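Local coordinates for protein probable starch synthase 4, chloroplastic/amyloplastic (Arabidopsis thaliana, PDB 6GNE) that is probably a plastid starch synthase, a glycosyltransferase of the GT-B fold, here holding adenosine-5'-diphosphate and a bound glycan between its two domains, at residues M19-K24 with C55-R60; I48-Y53 with L92-I97; A23-L28 with G109-E114. All coordinates share one frame; numbering follows the deposited sequence.

Contact 1 (M19-K24 with C55-R60); sequences MAPVAK and CMQYDR. With ADP (adenosine-5'-diphosphate), chain F.
P21 and V22 meet M56, Q57 and R60 in a partly buried contact between two loops of the N-terminal domain. One loop follows strand 11-15 and leads into helix 27-41. The other follows strand 45-51. Their backbones come together at V22 and Q57, and one hydrogen bond joins them. Q57 N donates to V22 O at 2.8 Å. The bond is nearly straight, with 174° at the hydrogen, and it lies in the carbonyl plane on a lone pair.

V22 also packs by its side chain. Its CG2 touches M56 CE at 3.8 Å, and the two side chains run side by side in the same direction. The M56 chain stays extended at chi2 and bends at chi3 (-113°), about the CG-SD bond, which turns CE toward V22. Nearer its root, M56 CG lies over one face of the Y58 ring, toward the rim. V22 and M56 both reach F96 of strand 92-100, which closes this apolar patch.

Nearer the surface, the P21 ring crosses the R60 chain at about a right angle, with P21 CG and R60 CG 3.7 Å apart. Q57 NE2 comes to 3.8 Å from P21 CB. A cis peptide precedes P21. The turn is closed by two bonds, M19 N to A23 O and A23 N to M19 O, and V22 and A23 together face M19 as in a classic beta bulge.

The loop then delivers K24, whose NZ is 3.0 Å from O3' of ADP and is also salt-bridged to D30. K24 opens the K-X-G-G-L motif of starch and glycogen synthases, reaching ADP from the N-terminal domain across the GT-B cleft.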
loop_
_atom_site.group_PDB
_atom_site.type_symbol
_atom_site.label_atom_id
_atom_site.label_comp_id
_atom_site.label_asym_id
_atom_site.label_seq_id
_atom_site.Cartn_x
_atom_site.Cartn_y
_atom_site.Cartn_z
ATOM N N MET A 19 -4.766 6.582 -5.196
ATOM C CA MET A 19 -5.424 7.019 -3.983
ATOM C C MET A 19 -6.700 6.199 -3.794
ATOM O O MET A 19 -7.565 6.134 -4.676
ATOM C CB MET A 19 -5.784 8.492 -4.064
ATOM C CG MET A 19 -6.273 9.073 -2.729
ATOM S SD MET A 19 -7.089 10.652 -2.927
ATOM C CE MET A 19 -7.882 10.779 -1.344
ATOM N N ALA A 20 -6.811 5.589 -2.630
ATOM C CA ALA A 20 -7.987 4.812 -2.287
ATOM C C ALA A 20 -9.140 5.768 -1.986
ATOM O O ALA A 20 -8.918 6.768 -1.290
ATOM C CB ALA A 20 -7.689 3.924 -1.086
ATOM N N PRO A 21 -10.359 5.498 -2.470
ATOM C CA PRO A 21 -10.782 4.299 -3.247
ATOM C C PRO A 21 -10.814 4.483 -4.760
ATOM O O PRO A 21 -10.966 3.522 -5.451
ATOM C CB PRO A 21 -12.229 4.109 -2.793
ATOM C CG PRO A 21 -12.695 5.510 -2.530
ATOM C CD PRO A 21 -11.512 6.321 -2.077
ATOM N N VAL A 22 -10.653 5.728 -5.221
ATOM C CA VAL A 22 -10.814 6.118 -6.598
ATOM C C VAL A 22 -9.830 5.469 -7.565
ATOM O O VAL A 22 -10.191 5.147 -8.702
ATOM C CB VAL A 22 -10.795 7.672 -6.742
ATOM C CG1 VAL A 22 -9.445 8.304 -6.371
ATOM C CG2 VAL A 22 -11.187 8.096 -8.144
ATOM N N ALA A 23 -8.587 5.280 -7.137
ATOM C CA ALA A 23 -7.588 4.623 -7.948
ATOM C C ALA A 23 -6.686 3.805 -7.063
ATOM O O ALA A 23 -5.733 4.336 -6.504
ATOM C CB ALA A 23 -6.794 5.662 -8.709
ATOM N N LYS A 24 -6.990 2.512 -6.943
ATOM C CA LYS A 24 -6.324 1.646 -6.000
ATOM C C LYS A 24 -5.960 0.298 -6.590
ATOM O O LYS A 24 -6.810 -0.397 -7.165
ATOM C CB LYS A 24 -7.234 1.404 -4.806
ATOM C CG LYS A 24 -6.617 0.446 -3.812
ATOM C CD LYS A 24 -7.586 0.046 -2.739
ATOM C CE LYS A 24 -6.916 -0.945 -1.805
ATOM N NZ LYS A 24 -7.572 -0.974 -0.475
ATOM N N CYS A 55 -10.027 3.763 -15.866
ATOM C CA CYS A 55 -10.486 2.679 -15.021
ATOM C C CYS A 55 -10.675 3.114 -13.574
ATOM O O CYS A 55 -10.709 2.271 -12.679
ATOM C CB CYS A 55 -9.522 1.476 -15.139
ATOM S SG CYS A 55 -7.781 1.805 -14.746
ATOM N N MET A 56 -10.792 4.417 -13.324
ATOM C CA MET A 56 -10.991 4.906 -11.957
ATOM C C MET A 56 -12.384 4.579 -11.439
ATOM O O MET A 56 -13.298 4.317 -12.210
ATOM C CB MET A 56 -10.697 6.409 -11.861
ATOM C CG MET A 56 -11.764 7.359 -12.473
ATOM S SD MET A 56 -11.274 9.106 -12.470
ATOM C CE MET A 56 -12.385 9.905 -11.315
ATOM N N GLN A 57 -12.509 4.549 -10.124
ATOM C CA GLN A 57 -13.743 4.194 -9.458
ATOM C C GLN A 57 -14.510 5.486 -9.111
ATOM O O GLN A 57 -14.139 6.214 -8.197
ATOM C CB GLN A 57 -13.431 3.372 -8.215
ATOM C CG GLN A 57 -14.628 2.584 -7.655
ATOM C CD GLN A 57 -14.536 2.339 -6.142
ATOM O OE1 GLN A 57 -14.127 1.253 -5.721
ATOM N NE2 GLN A 57 -14.891 3.347 -5.325
ATOM N N TYR A 58 -15.612 5.725 -9.818
ATOM C CA TYR A 58 -16.327 6.983 -9.784
ATOM C C TYR A 58 -17.121 7.284 -8.524
ATOM O O TYR A 58 -17.389 8.455 -8.247
ATOM C CB TYR A 58 -17.201 7.153 -11.044
ATOM C CG TYR A 58 -16.362 7.624 -12.196
ATOM C CD1 TYR A 58 -15.938 8.956 -12.263
ATOM C CD2 TYR A 58 -15.894 6.731 -13.173
ATOM C CE1 TYR A 58 -15.101 9.393 -13.285
ATOM C CE2 TYR A 58 -15.085 7.169 -14.225
ATOM C CZ TYR A 58 -14.667 8.506 -14.265
ATOM O OH TYR A 58 -13.859 9.009 -15.271
ATOM N N ASP A 59 -17.404 6.285 -7.697
ATOM C CA ASP A 59 -18.579 6.436 -6.843
ATOM C C ASP A 59 -18.380 7.117 -5.511
ATOM O O ASP A 59 -19.372 7.417 -4.844
ATOM C CB ASP A 59 -19.404 5.138 -6.744
ATOM C CG ASP A 59 -18.630 3.995 -6.281
ATOM O OD1 ASP A 59 -18.125 4.150 -5.158
ATOM O OD2 ASP A 59 -18.581 2.938 -7.009
ATOM N N ARG A 60 -17.140 7.423 -5.138
ATOM C CA ARG A 60 -16.895 8.231 -3.949
ATOM C C ARG A 60 -16.354 9.604 -4.312
ATOM O O ARG A 60 -15.968 10.363 -3.421
ATOM C CB ARG A 60 -15.958 7.485 -2.997
ATOM C CG ARG A 60 -16.374 6.025 -2.766
ATOM C CD ARG A 60 -17.686 5.903 -1.992
ATOM N NE ARG A 60 -17.489 6.082 -0.535
ATOM C CZ ARG A 60 -18.455 6.297 0.365
ATOM N NH1 ARG A 60 -19.747 6.332 0.017
ATOM N NH2 ARG A 60 -18.124 6.468 1.641
HETATM P PB ADP F . 0.308 -4.657 -1.122
HETATM O O1B ADP F . 0.516 -3.172 -1.117
HETATM O O2B ADP F . -0.814 -5.175 -1.974
HETATM O O3B ADP F . 1.601 -5.383 -1.415
HETATM P PA ADP F . -0.763 -4.121 1.502
HETATM O O1A ADP F . -1.098 -5.028 2.650
HETATM O O2A ADP F . 0.125 -2.955 1.851
HETATM O O3A ADP F . -0.114 -5.069 0.374
HETATM O "O5'" ADP F . -2.090 -3.523 0.822
HETATM C "C5'" ADP F . -3.123 -4.360 0.301
HETATM C "C4'" ADP F . -4.494 -3.670 0.181
HETATM O "O4'" ADP F . -5.186 -4.162 -0.977
HETATM C "C3'" ADP F . -5.429 -3.984 1.331
HETATM O "O3'" ADP F . -6.360 -2.923 1.460
HETATM C "C2'" ADP F . -6.161 -5.216 0.867
HETATM O "O2'" ADP F . -7.414 -5.387 1.505
HETATM C "C1'" ADP F . -6.339 -4.907 -0.590
HETATM N N9 ADP F . -6.423 -6.107 -1.452
HETATM C C8 ADP F . -5.412 -6.880 -1.866
HETATM N N7 ADP F . -5.866 -7.856 -2.684
HETATM C C5 ADP F . -7.195 -7.711 -2.806
HETATM C C6 ADP F . -8.309 -8.411 -3.519
HETATM N N6 ADP F . -8.052 -9.506 -4.279
HETATM N N1 ADP F . -9.567 -7.909 -3.363
HETATM C C2 ADP F . -9.800 -6.825 -2.579
HETATM N N3 ADP F . -8.839 -6.166 -1.912
HETATM C C4 ADP F . -7.551 -6.555 -1.984
#

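Contact 2 (I48-Y53 with L92-I97); sequences IILPKY and LPVHFI
L50 O is approached by two donors of the neighbouring strand: I97 N makes a hydrogen bond at 2.9 Å, and F96 CA adds a CH...O contact at 3.3 Å. This is parallel beta pairing inside the Rossmann-like N-terminal domain of a GT-B protein. Strand 45-51 lies between strands 11-15 and 92-100, and the second of these pairings is formed here.

Five backbone bonds join the segments. I48 N goes to P93 O, H95 N to I48 O, L50 N to H95 O and I97 N to L50 O. The last is K52 N to I97 O, at 2.8 Å. There the donor stands 48° out of the carbonyl plane, just where the chain leaves the strand.

I49, P51, H95 and I97 share one face. On it, I49 CG2 meets I97 CD1 at 3.8 Å, the two side chains meeting at a slant. Helix 117-134 covers this face, with A128 on I49, F124 on P51 and L131 on H95.

I48, L50, V94 and F96 form the other face, where M19 packs on I48 and L50. I48 CD1 reaches L92 CD1 at 3.7 Å. L50 and F96 lie side by side and point the same way, and L50 CD1 touches both F96 CE2 and V94 CG1.

Beyond the strand, the K52 chain crosses F96 at about a right angle, CB against CB. Its ammonium group goes on to a cation-pi contact with W85.

The F96 ring is flanked within the contact in two ways. V94 has CG1 anti to its backbone N (chi1 -174°), which lays this methyl over one face of the ring, 3.6 Å above the plane and toward the rim. At the edge, in the ring plane, P51 O stands 3.8 Å from F96 CD2.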
loop_
_atom_site.group_PDB
_atom_site.type_symbol
_atom_site.label_atom_id
_atom_site.label_comp_id
_atom_site.label_asym_id
_atom_site.label_seq_id
_atom_site.Cartn_x
_atom_site.Cartn_y
_atom_site.Cartn_z
ATOM N N ILE A 48 -4.183 16.506 -3.348
ATOM C CA ILE A 48 -3.635 15.355 -4.042
ATOM C C ILE A 48 -3.733 15.528 -5.538
ATOM O O ILE A 48 -4.716 16.042 -6.019
ATOM C CB ILE A 48 -4.323 14.082 -3.557
ATOM C CG1 ILE A 48 -3.961 13.889 -2.077
ATOM C CG2 ILE A 48 -3.851 12.875 -4.364
ATOM C CD1 ILE A 48 -4.954 13.065 -1.326
ATOM N N ILE A 49 -2.682 15.128 -6.243
ATOM C CA ILE A 49 -2.655 15.150 -7.692
ATOM C C ILE A 49 -2.495 13.718 -8.197
ATOM O O ILE A 49 -1.538 13.057 -7.828
ATOM C CB ILE A 49 -1.538 16.053 -8.234
ATOM C CG1 ILE A 49 -1.758 17.506 -7.754
ATOM C CG2 ILE A 49 -1.472 15.981 -9.764
ATOM C CD1 ILE A 49 -0.602 18.453 -8.047
ATOM N N LEU A 50 -3.468 13.271 -9.016
ATOM C CA LEU A 50 -3.516 11.936 -9.621
ATOM C C LEU A 50 -3.658 12.019 -11.116
ATOM O O LEU A 50 -4.038 13.057 -11.628
ATOM C CB LEU A 50 -4.750 11.159 -9.123
ATOM C CG LEU A 50 -4.867 10.894 -7.631
ATOM C CD1 LEU A 50 -6.172 10.206 -7.331
ATOM C CD2 LEU A 50 -3.700 10.063 -7.139
ATOM N N PRO A 51 -3.388 10.923 -11.822
ATOM C CA PRO A 51 -3.867 10.852 -13.179
ATOM C C PRO A 51 -5.374 10.630 -13.213
ATOM O O PRO A 51 -5.947 10.112 -12.268
ATOM C CB PRO A 51 -3.153 9.623 -13.756
ATOM C CG PRO A 51 -2.027 9.332 -12.820
ATOM C CD PRO A 51 -2.566 9.753 -11.483
ATOM N N LYS A 52 -5.992 11.002 -14.322
ATOM C CA LYS A 52 -7.354 10.614 -14.604
ATOM C C LYS A 52 -7.285 9.321 -15.403
ATOM O O LYS A 52 -7.229 9.337 -16.637
ATOM C CB LYS A 52 -8.095 11.691 -15.397
ATOM C CG LYS A 52 -9.531 11.316 -15.746
ATOM C CD LYS A 52 -10.585 12.119 -14.983
ATOM C CE LYS A 52 -11.982 11.918 -15.545
ATOM N NZ LYS A 52 -12.036 11.797 -17.050
ATOM N N TYR A 53 -7.304 8.201 -14.693
ATOM C CA TYR A 53 -7.411 6.902 -15.336
ATOM C C TYR A 53 -8.837 6.705 -15.842
ATOM O O TYR A 53 -9.809 7.156 -15.223
ATOM C CB TYR A 53 -7.100 5.778 -14.372
ATOM C CG TYR A 53 -5.709 5.799 -13.756
ATOM C CD1 TYR A 53 -4.590 5.372 -14.464
ATOM C CD2 TYR A 53 -5.534 6.199 -12.436
ATOM C CE1 TYR A 53 -3.340 5.364 -13.875
ATOM C CE2 TYR A 53 -4.283 6.196 -11.843
ATOM C CZ TYR A 53 -3.184 5.788 -12.560
ATOM O OH TYR A 53 -1.951 5.781 -11.944
ATOM N N LEU A 92 -10.813 14.984 0.854
ATOM C CA LEU A 92 -9.586 15.559 0.307
ATOM C C LEU A 92 -9.844 16.190 -1.069
ATOM O O LEU A 92 -10.489 15.579 -1.903
ATOM C CB LEU A 92 -8.482 14.496 0.212
ATOM C CG LEU A 92 -8.029 13.985 1.576
ATOM C CD1 LEU A 92 -7.339 12.660 1.414
ATOM C CD2 LEU A 92 -7.168 14.992 2.309
ATOM N N PRO A 93 -9.329 17.401 -1.314
ATOM C CA PRO A 93 -9.339 17.910 -2.689
ATOM C C PRO A 93 -8.374 17.149 -3.591
ATOM O O PRO A 93 -7.254 16.894 -3.200
ATOM C CB PRO A 93 -8.886 19.381 -2.547
ATOM C CG PRO A 93 -8.874 19.669 -1.093
ATOM C CD PRO A 93 -8.722 18.356 -0.380
ATOM N N VAL A 94 -8.822 16.790 -4.789
ATOM C CA VAL A 94 -7.999 16.055 -5.739
ATOM C C VAL A 94 -8.034 16.734 -7.099
ATOM O O VAL A 94 -9.064 17.267 -7.504
ATOM C CB VAL A 94 -8.487 14.602 -5.886
ATOM C CG1 VAL A 94 -7.529 13.794 -6.758
ATOM C CG2 VAL A 94 -8.622 13.971 -4.497
ATOM N N HIS A 95 -6.887 16.725 -7.776
ATOM C CA HIS A 95 -6.719 17.202 -9.141
ATOM C C HIS A 95 -6.348 15.987 -9.969
ATOM O O HIS A 95 -5.337 15.354 -9.716
ATOM C CB HIS A 95 -5.613 18.275 -9.226
ATOM C CG HIS A 95 -6.045 19.621 -8.730
ATOM N ND1 HIS A 95 -5.945 19.991 -7.402
ATOM C CD2 HIS A 95 -6.619 20.671 -9.378
ATOM C CE1 HIS A 95 -6.424 21.218 -7.260
ATOM N NE2 HIS A 95 -6.849 21.648 -8.438
ATOM N N PHE A 96 -7.189 15.650 -10.940
ATOM C CA PHE A 96 -6.939 14.548 -11.860
ATOM C C PHE A 96 -6.461 15.103 -13.192
ATOM O O PHE A 96 -7.132 15.938 -13.797
ATOM C CB PHE A 96 -8.213 13.747 -12.114
ATOM C CG PHE A 96 -8.918 13.260 -10.883
ATOM C CD1 PHE A 96 -9.871 14.042 -10.266
ATOM C CD2 PHE A 96 -8.663 12.002 -10.381
ATOM C CE1 PHE A 96 -10.543 13.583 -9.158
ATOM C CE2 PHE A 96 -9.333 11.527 -9.264
ATOM C CZ PHE A 96 -10.263 12.332 -8.646
ATOM N N ILE A 97 -5.307 14.651 -13.661
ATOM C CA ILE A 97 -4.746 15.141 -14.922
ATOM C C ILE A 97 -5.160 14.198 -16.043
ATOM O O ILE A 97 -4.878 13.004 -15.985
ATOM C CB ILE A 97 -3.211 15.270 -14.829
ATOM C CG1 ILE A 97 -2.822 16.192 -13.653
ATOM C CG2 ILE A 97 -2.624 15.824 -16.101
ATOM C CD1 ILE A 97 -1.324 16.467 -13.564
#

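Contact 3 (A23-L28 with G109-E114); sequences AKVGGL and GQFYGE. With ADP (adenosine-5'-diphosphate), chain F; AC1 (4,6-dideoxy-4-{[(1S,4R,5S,6S)-4,5,6-trihydroxy-3-(hydroxymethyl)cyclohex-2-en-1-yl]amino}-alpha-D-glucopyranose), chain C; GLC (alpha-D-glucopyranose), chain B.
V25 and F111 are the nearest backbone points, with CA atoms 7.5 Å apart, so the two segments meet through side chains. Residues 24-28 are the K-X-G-G-L motif of starch and glycogen synthases, which leads into helix 27-41. Residues 109-114 belong to the loop before helix 117-134. Both lie in the N-terminal domain, beside the cleft of the GT-B fold.

V25 is the wedge. Its CG1 is anti to the backbone N (chi1 172°), which leaves CG2 to face the other loop. That one methyl touches two rings, F111 CD2 at 3.5 Å and Y112 CE2 at 3.8 Å. V25 and F111 slide past each other in opposite directions. The far part of the F111 ring reaches back along the chain, where its CE1 meets A23 CB at 3.6 Å. Y53 and F111 also meet edge to face.

Y112 serves the glycan. A glucose unit lies over one ring face, with C2 3.9 Å above the plane and offset toward the rim. Its C4 also comes to 3.9 Å from Y112 CD2. Sugar packing on an aromatic ring in this way is common in glycan sites. The hydroxyl of Y112 is hydrogen-bonded to E18 OE2. The other oxygen of that carboxylate, OE1, accepts from both V25 N and G26 N. E18 therefore ties the tyrosine and the motif backbone together.

The two glycines sit against the ligands. G26 CA lies 3.9 Å from AC1 C6. G27 is close to the N-terminal end of helix 27-41, where the helix dipole would probably favour a diphosphate. Its backbone N donates to ADP O1B at 2.9 Å, with 155° at the hydrogen.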
loop_
_atom_site.group_PDB
_atom_site.type_symbol
_atom_site.label_atom_id
_atom_site.label_comp_id
_atom_site.label_asym_id
_atom_site.label_seq_id
_atom_site.Cartn_x
_atom_site.Cartn_y
_atom_site.Cartn_z
ATOM N N ALA A 23 -8.587 5.280 -7.137
ATOM C CA ALA A 23 -7.588 4.623 -7.948
ATOM C C ALA A 23 -6.686 3.805 -7.063
ATOM O O ALA A 23 -5.733 4.336 -6.504
ATOM C CB ALA A 23 -6.794 5.662 -8.709
ATOM N N LYS A 24 -6.990 2.512 -6.943
ATOM C CA LYS A 24 -6.324 1.646 -6.000
ATOM C C LYS A 24 -5.960 0.298 -6.590
ATOM O O LYS A 24 -6.810 -0.397 -7.165
ATOM C CB LYS A 24 -7.234 1.404 -4.806
ATOM C CG LYS A 24 -6.617 0.446 -3.812
ATOM C CD LYS A 24 -7.586 0.046 -2.739
ATOM C CE LYS A 24 -6.916 -0.945 -1.805
ATOM N NZ LYS A 24 -7.572 -0.974 -0.475
ATOM N N VAL A 25 -4.695 -0.082 -6.393
ATOM C CA VAL A 25 -4.189 -1.416 -6.720
ATOM C C VAL A 25 -3.816 -2.175 -5.436
ATOM O O VAL A 25 -4.155 -3.337 -5.292
ATOM C CB VAL A 25 -2.973 -1.326 -7.674
ATOM C CG1 VAL A 25 -2.316 -2.710 -7.849
ATOM C CG2 VAL A 25 -3.421 -0.756 -9.023
ATOM N N GLY A 26 -3.073 -1.539 -4.534
ATOM C CA GLY A 26 -2.847 -2.108 -3.233
ATOM C C GLY A 26 -2.690 -1.080 -2.138
ATOM O O GLY A 26 -3.463 -0.131 -2.051
ATOM N N GLY A 27 -1.674 -1.269 -1.305
ATOM C CA GLY A 27 -1.493 -0.473 -0.132
ATOM C C GLY A 27 -1.088 0.976 -0.347
ATOM O O GLY A 27 -1.343 1.819 0.516
ATOM N N LEU A 28 -0.431 1.257 -1.468
ATOM C CA LEU A 28 0.026 2.613 -1.773
ATOM C C LEU A 28 -1.159 3.559 -1.803
ATOM O O LEU A 28 -1.195 4.558 -1.105
ATOM C CB LEU A 28 0.765 2.673 -3.117
ATOM C CG LEU A 28 1.472 4.027 -3.330
ATOM C CD1 LEU A 28 2.885 3.859 -3.894
ATOM C CD2 LEU A 28 0.648 4.890 -4.247
ATOM N N GLY A 109 -7.190 1.107 -19.849
ATOM C CA GLY A 109 -7.970 0.108 -19.130
ATOM C C GLY A 109 -7.315 -0.422 -17.876
ATOM O O GLY A 109 -7.878 -1.293 -17.216
ATOM N N GLN A 110 -6.150 0.122 -17.519
ATOM C CA GLN A 110 -5.291 -0.439 -16.463
ATOM C C GLN A 110 -4.590 0.673 -15.716
ATOM O O GLN A 110 -4.260 1.705 -16.314
ATOM C CB GLN A 110 -4.166 -1.306 -17.076
ATOM C CG GLN A 110 -4.563 -2.641 -17.655
ATOM C CD GLN A 110 -4.142 -3.770 -16.782
ATOM O OE1 GLN A 110 -4.977 -4.395 -16.113
ATOM N NE2 GLN A 110 -2.827 -4.030 -16.754
ATOM N N PHE A 111 -4.306 0.448 -14.442
ATOM C CA PHE A 111 -3.442 1.355 -13.698
ATOM C C PHE A 111 -1.963 1.187 -14.076
ATOM O O PHE A 111 -1.294 2.140 -14.510
ATOM C CB PHE A 111 -3.630 1.158 -12.202
ATOM C CG PHE A 111 -5.002 1.522 -11.728
ATOM C CD1 PHE A 111 -5.427 2.847 -11.784
ATOM C CD2 PHE A 111 -5.855 0.563 -11.228
ATOM C CE1 PHE A 111 -6.695 3.198 -11.343
ATOM C CE2 PHE A 111 -7.127 0.901 -10.781
ATOM C CZ PHE A 111 -7.561 2.217 -10.846
ATOM N N TYR A 112 -1.473 -0.040 -13.924
ATOM C CA TYR A 112 -0.069 -0.363 -14.168
ATOM C C TYR A 112 0.047 -1.489 -15.173
ATOM O O TYR A 112 -0.918 -2.164 -15.468
ATOM C CB TYR A 112 0.610 -0.846 -12.899
ATOM C CG TYR A 112 0.556 0.077 -11.712
ATOM C CD1 TYR A 112 0.868 1.423 -11.842
ATOM C CD2 TYR A 112 0.249 -0.414 -10.440
ATOM C CE1 TYR A 112 0.862 2.263 -10.745
ATOM C CE2 TYR A 112 0.225 0.414 -9.336
ATOM C CZ TYR A 112 0.533 1.768 -9.484
ATOM O OH TYR A 112 0.531 2.609 -8.387
ATOM N N GLY A 113 1.262 -1.661 -15.680
ATOM C CA GLY A 113 1.634 -2.818 -16.472
ATOM C C GLY A 113 1.700 -2.627 -17.964
ATOM O O GLY A 113 1.829 -3.605 -18.688
ATOM N N GLU A 114 1.649 -1.390 -18.439
ATOM C CA GLU A 114 1.846 -1.120 -19.856
ATOM C C GLU A 114 3.348 -1.157 -20.183
ATOM O O GLU A 114 4.195 -0.911 -19.326
ATOM C CB GLU A 114 1.255 0.244 -20.226
ATOM C CG GLU A 114 -0.248 0.380 -19.963
ATOM C CD GLU A 114 -1.113 -0.466 -20.898
ATOM O OE1 GLU A 114 -1.177 -0.133 -22.095
ATOM O OE2 GLU A 114 -1.742 -1.446 -20.440
HETATM P PB ADP F . 0.308 -4.657 -1.122
HETATM O O1B ADP F . 0.516 -3.172 -1.117
HETATM O O2B ADP F . -0.814 -5.175 -1.974
HETATM O O3B ADP F . 1.601 -5.383 -1.415
HETATM P PA ADP F . -0.763 -4.121 1.502
HETATM O O1A ADP F . -1.098 -5.028 2.650
HETATM O O2A ADP F . 0.125 -2.955 1.851
HETATM O O3A ADP F . -0.114 -5.069 0.374
HETATM O "O5'" ADP F . -2.090 -3.523 0.822
HETATM C "C5'" ADP F . -3.123 -4.360 0.301
HETATM C "C4'" ADP F . -4.494 -3.670 0.181
HETATM O "O4'" ADP F . -5.186 -4.162 -0.977
HETATM C "C3'" ADP F . -5.429 -3.984 1.331
HETATM O "O3'" ADP F . -6.360 -2.923 1.460
HETATM C "C2'" ADP F . -6.161 -5.216 0.867
HETATM O "O2'" ADP F . -7.414 -5.387 1.505
HETATM C "C1'" ADP F . -6.339 -4.907 -0.590
HETATM N N9 ADP F . -6.423 -6.107 -1.452
HETATM C C8 ADP F . -5.412 -6.880 -1.866
HETATM N N7 ADP F . -5.866 -7.856 -2.684
HETATM C C5 ADP F . -7.195 -7.711 -2.806
HETATM C C6 ADP F . -8.309 -8.411 -3.519
HETATM N N6 ADP F . -8.052 -9.506 -4.279
HETATM N N1 ADP F . -9.567 -7.909 -3.363
HETATM C C2 ADP F . -9.800 -6.825 -2.579
HETATM N N3 ADP F . -8.839 -6.166 -1.912
HETATM C C4 ADP F . -7.551 -6.555 -1.984
HETATM C C1 AC1 C . 2.803 -0.803 -6.487
HETATM O O2 AC1 C . 4.811 0.501 -6.100
HETATM C C2 AC1 C . 3.665 -0.073 -5.452
HETATM C C4A AC1 C . 3.174 -1.748 1.705
HETATM C C3 AC1 C . 4.048 -0.998 -4.284
HETATM O O3 AC1 C . 4.791 -0.210 -3.350
HETATM C C4 AC1 C . 2.785 -1.602 -3.662
HETATM N N4A AC1 C . 3.023 -2.448 -2.479
HETATM C C5 AC1 C . 2.083 -2.363 -4.790
HETATM O O5 AC1 C . 1.714 -1.449 -5.825
HETATM C C6 AC1 C . 0.790 -3.031 -4.357
HETATM C C1B AC1 C . 3.618 -1.971 -1.222
HETATM C C2B AC1 C . 4.042 -3.103 -0.251
HETATM O O2B AC1 C . 4.002 -4.414 -0.847
HETATM C C3B AC1 C . 3.279 -3.125 1.068
HETATM O O3B AC1 C . 4.053 -3.907 1.973
HETATM O O4 AC1 C . 2.367 -1.839 2.881
HETATM C C5B AC1 C . 2.637 -0.732 0.741
HETATM C C7B AC1 C . 2.791 -0.875 -0.579
HETATM C C6B AC1 C . 1.963 0.513 1.267
HETATM O O6B AC1 C . 2.883 1.304 2.030
HETATM C C1 GLC B . 3.931 -2.673 -11.318
HETATM C C2 GLC B . 4.208 -1.246 -10.847
HETATM C C3 GLC B . 4.533 -1.228 -9.355
HETATM C C4 GLC B . 3.348 -1.823 -8.603
HETATM C C5 GLC B . 3.139 -3.253 -9.077
HETATM C C6 GLC B . 1.914 -3.873 -8.416
HETATM O O2 GLC B . 5.255 -0.681 -11.634
HETATM O O3 GLC B . 4.767 0.097 -8.894
HETATM O O4 GLC B . 3.576 -1.772 -7.197
HETATM O O5 GLC B . 2.930 -3.276 -10.499
HETATM O O6 GLC B . 1.627 -5.129 -9.040
#

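The three contacts form one connected part of the N-terminal domain. The centre of contact 1 is about 10 Å from those of contacts 2 and 3, which lie about 14 Å apart. Contact 1 rests on the sheet of contact 2 through M19, whose CB is 3.7 Å from L50 CD1. It shares A23 and K24 with contact 3. F111 of contact 3 also packs on both others: its CZ lies 3.6 Å from C55 O, and its ring packs on Y53. Contacts 1 and 3 both reach ADP, and contact 3 also meets the glycan. Contact 2 stands behind, the P51 side chain about 12 Å from a bound glucose.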